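Local coordinates for putative uncharacterized protein smu.1604c (Streptococcus mutans, PDB 3L9F), which is probably a PadR-family transcription regulator that binds DNA as a dimer, and contains a metal-binding site, at residues Ser193-Lys196 with Val197-Glu201. Numbering follows the deposited sequence.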
ATOM      1  N   SER A 193      -9.205 -13.117  -3.112  1.00 15.67           N
ATOM      2  CA  SER A 193      -9.067 -13.816  -1.832  1.00 17.55           C
ATOM      3  C   SER A 193      -9.597 -12.974  -0.680  1.00 15.61           C
ATOM      4  O   SER A 193     -10.271 -13.479   0.213  1.00 16.11           O
ATOM      5  CB  SER A 193      -7.612 -14.219  -1.580  1.00 16.70           C
ATOM      6  OG  SER A 193      -6.772 -13.077  -1.535  1.00 18.31           O
ATOM      7  N   THR A 194      -9.294 -11.683  -0.697  1.00 13.75           N
ATOM      8  CA  THR A 194      -9.735 -10.809   0.376  1.00 16.07           C
ATOM      9  C   THR A 194     -11.242 -10.522   0.241  1.00 12.49           C
ATOM     10  O   THR A 194     -11.970 -10.485   1.235  1.00 14.89           O
ATOM     11  CB  THR A 194      -8.921  -9.507   0.389  1.00 16.02           C
ATOM     12  OG1 THR A 194      -9.000  -8.897  -0.901  1.00 16.92           O
ATOM     13  CG2 THR A 194      -7.435  -9.813   0.699  1.00 14.01           C
ATOM     14  N   LYS A 195     -11.717 -10.354  -0.989  1.00 14.55           N
ATOM     15  CA  LYS A 195     -13.157 -10.182  -1.211  1.00 16.43           C
ATOM     16  C   LYS A 195     -13.907 -11.383  -0.643  1.00 17.08           C
ATOM     17  O   LYS A 195     -14.940 -11.231   0.024  1.00 16.29           O
ATOM     18  CB  LYS A 195     -13.469 -10.048  -2.700  1.00 15.31           C
ATOM     19  CG  LYS A 195     -14.960  -9.895  -2.991  1.00 19.87           C
ATOM     20  CD  LYS A 195     -15.218  -9.551  -4.449  1.00 21.29           C
ATOM     21  CE  LYS A 195     -15.026 -10.752  -5.373  1.00 19.72           C
ATOM     22  NZ  LYS A 195     -16.233 -11.634  -5.410  1.00 27.38           N
ATOM     23  N   LYS A 196     -13.366 -12.572  -0.893  1.00 15.03           N
ATOM     24  CA  LYS A 196     -13.954 -13.810  -0.385  1.00 17.65           C
ATOM     25  C   LYS A 196     -14.044 -13.850   1.142  1.00 20.22           C
ATOM     26  O   LYS A 196     -15.057 -14.275   1.706  1.00 20.67           O
ATOM     27  CB  LYS A 196     -13.162 -15.009  -0.900  1.00 20.71           C
ATOM     28  CG  LYS A 196     -13.746 -16.344  -0.507  1.00 23.22           C
ATOM     29  CD  LYS A 196     -13.555 -17.373  -1.610  1.00 36.10           C
ATOM     30  CE  LYS A 196     -14.306 -18.657  -1.286  1.00 48.87           C
ATOM     31  NZ  LYS A 196     -15.717 -18.400  -0.846  1.00 44.47           N
ATOM     32  N   VAL A 197     -12.986 -13.407   1.812  1.00 16.09           N
ATOM     33  CA  VAL A 197     -12.994 -13.351   3.273  1.00 15.45           C
ATOM     34  C   VAL A 197     -14.147 -12.495   3.772  1.00 16.45           C
ATOM     35  O   VAL A 197     -14.863 -12.867   4.707  1.00 15.86           O
ATOM     36  CB  VAL A 197     -11.663 -12.803   3.826  1.00 14.92           C
ATOM     37  CG1 VAL A 197     -11.826 -12.389   5.273  1.00 15.16           C
ATOM     38  CG2 VAL A 197     -10.558 -13.843   3.671  1.00 16.71           C
ATOM     39  N   LEU A 198     -14.344 -11.350   3.137  1.00 13.22           N
ATOM     40  CA  LEU A 198     -15.412 -10.450   3.543  1.00 16.34           C
ATOM     41  C   LEU A 198     -16.786 -11.050   3.236  1.00 17.30           C
ATOM     42  O   LEU A 198     -17.708 -10.946   4.038  1.00 19.19           O
ATOM     43  CB  LEU A 198     -15.237  -9.098   2.861  1.00 12.44           C
ATOM     44  CG  LEU A 198     -13.943  -8.376   3.256  1.00 16.07           C
ATOM     45  CD1 LEU A 198     -13.881  -7.031   2.553  1.00 18.29           C
ATOM     46  CD2 LEU A 198     -13.860  -8.213   4.767  1.00 14.04           C
ATOM     47  N   GLU A 199     -16.919 -11.672   2.068  1.00 16.97           N
ATOM     48  CA  GLU A 199     -18.168 -12.341   1.718  1.00 17.82           C
ATOM     49  C   GLU A 199     -18.500 -13.426   2.734  1.00 24.03           C
ATOM     50  O   GLU A 199     -19.643 -13.531   3.193  1.00 20.88           O
ATOM     51  CB  GLU A 199     -18.094 -12.921   0.305  1.00 16.63           C
ATOM     52  CG  GLU A 199     -18.068 -11.838  -0.760  1.00 20.10           C
ATOM     53  CD  GLU A 199     -17.913 -12.386  -2.161  1.00 27.63           C
ATOM     54  OE1 GLU A 199     -17.433 -13.538  -2.308  1.00 28.98           O
ATOM     55  OE2 GLU A 199     -18.268 -11.653  -3.113  1.00 29.32           O
ATOM     56  N   GLU A 200     -17.494 -14.214   3.099  1.00 19.91           N
ATOM     57  CA  GLU A 200     -17.683 -15.279   4.081  1.00 23.92           C
ATOM     58  C   GLU A 200     -18.084 -14.698   5.435  1.00 25.11           C
ATOM     59  O   GLU A 200     -18.875 -15.297   6.166  1.00 23.87           O
ATOM     60  CB  GLU A 200     -16.425 -16.144   4.204  1.00 23.57           C
ATOM     61  CG  GLU A 200     -16.154 -17.004   2.980  1.00 25.27           C
ATOM     62  CD  GLU A 200     -14.772 -17.634   3.002  1.00 30.60           C
ATOM     63  OE1 GLU A 200     -13.905 -17.161   3.771  1.00 34.11           O
ATOM     64  OE2 GLU A 200     -14.548 -18.602   2.243  1.00 31.88           O
ATOM     65  N   GLU A 201     -17.549 -13.525   5.764  1.00 16.81           N
ATOM     66  CA  GLU A 201     -17.939 -12.852   7.001  1.00 21.53           C
ATOM     67  C   GLU A 201     -19.409 -12.449   6.970  1.00 24.05           C
ATOM     68  O   GLU A 201     -20.140 -12.668   7.931  1.00 25.61           O
ATOM     69  CB  GLU A 201     -17.074 -11.615   7.255  1.00 25.13           C
ATOM     70  CG  GLU A 201     -17.500 -10.809   8.474  1.00 24.81           C
ATOM     71  CD  GLU A 201     -17.442 -11.626   9.753  1.00 29.14           C
ATOM     72  OE1 GLU A 201     -16.590 -12.545   9.836  1.00 27.63           O
ATOM     73  OE2 GLU A 201     -18.249 -11.345  10.668  1.00 30.41           O
TER
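K195 and K196 each reach one helical turn forward to a glutamate, giving two consecutive i to i+4 salt bridges, K195–E199 and K196–E200. In the first, NZ of K195 lies 3.1 Å from OE2 of E199 and comes in from above the carboxylate plane, 40° out of it. The lysine leaves the backbone with CG anti to N (chi1 179°), then bends at chi3 and chi4, which turns the ammonium in toward OE2; on the way its CG passes 3.7 Å from the same OE2. The second pair is looser: NZ of K196 stands 3.3 Å from OE2 of E200, a weak hydrogen bond, with CE of the lysine almost as near that oxygen. Both glutamates hold CG beside the backbone N and run extended beyond it, carrying their carboxylates back toward their lysines. NZ of K196 is 5.4 Å from OE1 of E199, not in contact, though the opposite charges may attract mildly.

Beneath the side chains, the backbone sets this spacing. Amides of V197, L198, E199 and E200 bond to the carbonyls four residues back, the bond from E199 N to K195 O being 2.9 Å long. On another side, CG2 of V197 rests 3.5 Å from S193 O, while CG of L198 comes equally close to T194 O.

These Lys–Glu pairs run along the more exposed side of the C-terminal helix 178-202. L198 packs on I149 and E152 of helix 142-172, and K195 lies against E157 and I160 there. OG of S193 is hydrogen-bonded to OG of S193 of the second subunit, and V197 packs on A189 of that subunit, consistent with the dimer interface formed by the helical C-terminal region of PadR-type regulators.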